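Local coordinates for mannan endo-1,4-beta-mannosidase (PDB 3CBW), which catalyses the endo hydrolysis of beta-1,4-linked mannan, galactomannan and glucomannan, and takes part in the breakdown of glucomannan, at residues A[17-20]-A[21-25]; A[146-149]-A[150-154]. The protein carries 3 engineered substitutions. One frame throughout, in Å; residues are numbered along the deposited sequence.

Contact 1 of 2, residues A[17-20]-A[21-25]; sequences PNAQ and QTTKT
Gln20 meets Thr23 and Lys24 across the start of helix 21-32, where it holds the N-cap position. The direct backbone bond is the first closed turn of this helix: Lys24 N donates to Gln20 O at 2.9 Å, nearly straight at the hydrogen (166°).

A second link runs through water. One water donates to Gln20 OE1 at 2.7 Å and accepts from Thr23 OG1 at 2.8 Å. The Gln20 chain is extended beyond CG (chi2 -176°), which carries its amide far enough out for a water to fit between the two side chains. The other end of this amide, NE2, makes a weak hydrogen bond to Glu163 O. The amide is thus held from both ends, and its rotation is probably restricted.

Within the first turn, Gln21 NE2 donates to Thr25 OG1 at 3.1 Å. The hydroxyl oxygen lies in the amide plane of Gln21. The bend at chi2 (57°) turns the Gln21 amide along the helix toward Thr25, on an exposed side of the turn.

The remaining contacts are van der Waals. Lys24 lays its aliphatic part beside the incoming loop. Its CG comes to 4.0 Å from Ala19 CB, and its CD to 3.7 Å from Ala19 O. Ala19 CB also lies 4.3 Å from Thr23 CG2. Thr23 is buried and touches Pro168, while Gln20 rests on His219. The backbone of Gln20 is also hydrogen-bonded to that of Asp218.

Gln20 and Thr23 stand at N-cap and N3. A water joins the side chains of these N-cap and N3 residues, at the N-terminus of a surface helix in a TIM-barrel glycosidase.

Contact 2 of 2, residues A[146-149]-A[150-154]; sequences KRLN and AMLSK
Leu148 and Leu152 stand one turn apart on helix 143-163, which lies in the connection between the parallel strands 108-114 and 169-172 of the TIM barrel. Successive i to i+4 backbone bonds join the two segments. Ala150 N donates to Lys146 O at 2.9 Å, and Met151 N to Arg147 O at a longer 3.2 Å. Leu152 N reaches Leu148 O at 2.9 Å. Ser153 N closes the series on Asn149 O, also at 2.9 Å.

The side chains add an apolar patch. Leu148 has CG anti to the backbone N (chi1 176°), which puts CD1 on the side of Met151 and Leu152. Its CG meets Leu152 CD1 at 4.0 Å. Its CD1 meets Met151 CE at 4.1 Å, and these two side chains cross at about a right angle. The bend of Met151 at chi3 (-61°) turns the methyl back toward Leu148. Leu152 CG also lies 3.3 Å from Leu148 O, beside the carbonyl oxygen that its own N-H binds. On the polar flank, Asn149 OD1 lies 3.8 Å from Leu152 CD1, while ND2 bonds to Ser140 OG.

Helix 194-214 covers the leucines through Leu203, Lys206 and Tyr210. Met151 faces Ile87 and Ala116, and Arg147 NH1 bonds to Pro118 O. An alanine in place of Leu152 would probably open a gap next to Tyr210 and leave the branches of Leu148 with less to pack against.

The chemistry divides the helix: buried hydrocarbon meets neighbouring parts of the barrel, while partly exposed Asn149 and Arg147 use their polar ends to tie the helix to nearby loops.

How the contacts relate
Contact 1 and contact 2 lie in series along the chain and do not touch. Their centres are 26 Å apart, and their nearest atoms about 17 Å. Contact 2 is on a helix linking two barrel strands. Contact 1 starts a helix before the first strand, beside the chain entering strands 169-172 and 220-224. Helix 143-163 links them: its last residue, Glu163, offers its carbonyl weakly to Gln20. Helix 194-214 packs on contact 2, and the loop after it brings Asp218 and His219 to contact 1. Contact 2 is the nearer to the probable substrate site: the side chain of Met151 is about 9 Å from that of His114, a probable substrate-binding residue. Contact 1 lies away from the predicted catalytic and substrate-binding residues.

Contact 1 of 2, residues A[17-20]-A[21-25]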
loop_
_atom_site.group_PDB
_atom_site.type_symbol
_atom_site.label_atom_id
_atom_site.label_comp_id
_atom_site.label_asym_id
_atom_site.label_seq_id
_atom_site.Cartn_x
_atom_site.Cartn_y
_atom_site.Cartn_z
ATOM N N PRO A 17 15.657 1.734 -11.953
ATOM C CA PRO A 17 16.896 2.487 -12.180
ATOM C C PRO A 17 16.677 3.867 -12.799
ATOM O O PRO A 17 17.550 4.716 -12.725
ATOM C CB PRO A 17 17.694 1.585 -13.137
ATOM C CG PRO A 17 16.702 0.765 -13.815
ATOM C CD PRO A 17 15.588 0.534 -12.808
ATOM N N ASN A 18 15.513 4.079 -13.395
ATOM C CA ASN A 18 15.188 5.339 -14.050
ATOM C C ASN A 18 14.226 6.188 -13.242
ATOM O O ASN A 18 13.591 7.089 -13.780
ATOM C CB ASN A 18 14.646 5.054 -15.445
ATOM C CG ASN A 18 15.668 4.364 -16.315
ATOM O OD1 ASN A 18 15.453 3.237 -16.775
ATOM N ND2 ASN A 18 16.813 4.998 -16.485
ATOM N N ALA A 19 14.132 5.922 -11.944
ATOM C CA ALA A 19 13.264 6.704 -11.074
ATOM C C ALA A 19 13.586 8.192 -11.151
ATOM O O ALA A 19 14.757 8.595 -11.217
ATOM C CB ALA A 19 13.388 6.216 -9.644
ATOM N N GLN A 20 12.536 9.004 -11.143
ATOM C CA GLN A 20 12.651 10.461 -11.080
ATOM C C GLN A 20 13.409 10.890 -9.826
ATOM O O GLN A 20 13.353 10.214 -8.784
ATOM C CB GLN A 20 11.258 11.091 -11.059
ATOM C CG GLN A 20 10.463 10.916 -12.346
ATOM C CD GLN A 20 9.128 11.641 -12.329
ATOM O OE1 GLN A 20 8.516 11.836 -11.280
ATOM N NE2 GLN A 20 8.664 12.033 -13.507
ATOM N N GLN A 21 14.094 12.031 -9.919
ATOM C CA GLN A 21 14.883 12.532 -8.797
ATOM C C GLN A 21 14.053 12.669 -7.528
ATOM O O GLN A 21 14.510 12.297 -6.464
ATOM C CB GLN A 21 15.566 13.864 -9.139
ATOM C CG GLN A 21 16.479 14.404 -8.027
ATOM C CD GLN A 21 17.566 13.426 -7.622
ATOM O OE1 GLN A 21 18.429 13.068 -8.425
ATOM N NE2 GLN A 21 17.531 12.986 -6.375
ATOM N N THR A 22 12.833 13.181 -7.631
ATOM C CA THR A 22 12.034 13.369 -6.427
ATOM C C THR A 22 11.721 12.030 -5.753
ATOM O O THR A 22 11.756 11.922 -4.513
ATOM C CB THR A 22 10.752 14.129 -6.734
ATOM O OG1 THR A 22 11.101 15.437 -7.186
ATOM C CG2 THR A 22 9.872 14.250 -5.508
ATOM N N THR A 23 11.429 11.022 -6.568
ATOM C CA THR A 23 11.181 9.679 -6.070
ATOM C C THR A 23 12.433 9.092 -5.425
ATOM O O THR A 23 12.357 8.477 -4.365
ATOM C CB THR A 23 10.615 8.796 -7.184
ATOM O OG1 THR A 23 9.309 9.283 -7.519
ATOM C CG2 THR A 23 10.492 7.350 -6.744
ATOM N N LYS A 24 13.594 9.291 -6.040
ATOM C CA LYS A 24 14.862 8.872 -5.424
ATOM C C LYS A 24 15.070 9.527 -4.062
ATOM O O LYS A 24 15.447 8.859 -3.101
ATOM C CB LYS A 24 16.042 9.192 -6.348
ATOM C CG LYS A 24 16.039 8.395 -7.645
ATOM C CD LYS A 24 17.273 8.666 -8.500
ATOM C CE LYS A 24 18.443 7.798 -8.078
ATOM N NZ LYS A 24 19.668 8.062 -8.879
ATOM N N THR A 25 14.833 10.830 -3.985
ATOM C CA THR A 25 15.019 11.563 -2.739
ATOM C C THR A 25 14.079 11.054 -1.652
ATOM O O THR A 25 14.505 10.768 -0.535
ATOM C CB THR A 25 14.818 13.053 -2.978
ATOM O OG1 THR A 25 15.873 13.499 -3.833
ATOM C CG2 THR A 25 14.852 13.828 -1.677
HETATM O O HOH W 1 8.924 11.786 -8.616
#

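Contact 2 of 2, residues A[146-149]-A[150-154]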
loop_
_atom_site.group_PDB
_atom_site.type_symbol
_atom_site.label_atom_id
_atom_site.label_comp_id
_atom_site.label_asym_id
_atom_site.label_seq_id
_atom_site.Cartn_x
_atom_site.Cartn_y
_atom_site.Cartn_z
ATOM N N LYS A 146 -5.626 -10.735 -21.706
ATOM C CA LYS A 146 -6.055 -9.479 -22.304
ATOM C C LYS A 146 -6.885 -8.644 -21.338
ATOM O O LYS A 146 -6.738 -7.423 -21.296
ATOM C CB LYS A 146 -6.814 -9.749 -23.606
ATOM C CG LYS A 146 -5.904 -10.240 -24.725
ATOM C CD LYS A 146 -6.687 -10.638 -25.951
ATOM C CE LYS A 146 -5.776 -11.263 -26.991
ATOM N NZ LYS A 146 -6.568 -11.557 -28.224
ATOM N N ARG A 147 -7.735 -9.296 -20.547
ATOM C CA ARG A 147 -8.515 -8.594 -19.521
ATOM C C ARG A 147 -7.583 -7.976 -18.486
ATOM O O ARG A 147 -7.757 -6.814 -18.092
ATOM C CB ARG A 147 -9.482 -9.554 -18.835
ATOM C CG ARG A 147 -10.707 -9.922 -19.649
ATOM C CD ARG A 147 -11.446 -10.993 -18.878
ATOM N NE ARG A 147 -12.525 -11.608 -19.641
ATOM C CZ ARG A 147 -12.865 -12.890 -19.569
ATOM N NH1 ARG A 147 -12.194 -13.742 -18.792
ATOM N NH2 ARG A 147 -13.868 -13.331 -20.320
ATOM N N LEU A 148 -6.583 -8.740 -18.058
ATOM C CA LEU A 148 -5.601 -8.180 -17.123
ATOM C C LEU A 148 -4.935 -6.937 -17.719
ATOM O O LEU A 148 -4.904 -5.867 -17.094
ATOM C CB LEU A 148 -4.537 -9.207 -16.727
ATOM C CG LEU A 148 -3.416 -8.658 -15.828
ATOM C CD1 LEU A 148 -3.945 -8.179 -14.466
ATOM C CD2 LEU A 148 -2.342 -9.706 -15.640
ATOM N N ASN A 149 -4.445 -7.059 -18.952
ATOM C CA ASN A 149 -3.755 -5.947 -19.583
ATOM C C ASN A 149 -4.630 -4.722 -19.821
ATOM O O ASN A 149 -4.146 -3.599 -19.717
ATOM C CB ASN A 149 -3.041 -6.409 -20.849
ATOM C CG ASN A 149 -1.814 -7.238 -20.538
ATOM O OD1 ASN A 149 -1.207 -7.093 -19.471
ATOM N ND2 ASN A 149 -1.433 -8.102 -21.470
ATOM N N ALA A 150 -5.923 -4.928 -20.076
ATOM C CA ALA A 150 -6.860 -3.811 -20.194
ATOM C C ALA A 150 -6.963 -3.023 -18.890
ATOM O O ALA A 150 -7.001 -1.785 -18.888
ATOM C CB ALA A 150 -8.238 -4.295 -20.636
ATOM N N MET A 151 -7.014 -3.736 -17.769
ATOM C CA MET A 151 -6.998 -3.069 -16.462
ATOM C C MET A 151 -5.678 -2.340 -16.227
ATOM O O MET A 151 -5.656 -1.188 -15.798
ATOM C CB MET A 151 -7.230 -4.076 -15.332
ATOM C CG MET A 151 -8.647 -4.699 -15.275
ATOM S SD MET A 151 -9.032 -5.687 -13.744
ATOM C CE MET A 151 -7.781 -6.984 -13.873
ATOM N N LEU A 152 -4.574 -3.022 -16.496
ATOM C CA LEU A 152 -3.269 -2.420 -16.256
ATOM C C LEU A 152 -3.085 -1.160 -17.095
ATOM O O LEU A 152 -2.496 -0.189 -16.631
ATOM C CB LEU A 152 -2.143 -3.417 -16.530
ATOM C CG LEU A 152 -2.131 -4.705 -15.686
ATOM C CD1 LEU A 152 -0.894 -5.529 -15.998
ATOM C CD2 LEU A 152 -2.223 -4.408 -14.190
ATOM N N SER A 153 -3.576 -1.172 -18.333
ATOM C CA SER A 153 -3.435 -0.022 -19.210
ATOM C C SER A 153 -4.154 1.188 -18.644
ATOM O O SER A 153 -3.622 2.293 -18.665
ATOM C CB SER A 153 -3.968 -0.346 -20.602
ATOM O OG SER A 153 -3.718 0.730 -21.476
ATOM N N LYS A 154 -5.364 0.985 -18.127
ATOM C CA LYS A 154 -6.126 2.092 -17.574
ATOM C C LYS A 154 -5.492 2.610 -16.277
ATOM O O LYS A 154 -5.457 3.811 -16.035
ATOM C CB LYS A 154 -7.586 1.683 -17.360
ATOM C CG LYS A 154 -8.505 2.855 -17.123
ATOM C CD LYS A 154 -9.961 2.430 -17.062
ATOM C CE LYS A 154 -10.830 3.628 -16.763
ATOM N NZ LYS A 154 -12.253 3.213 -16.548
#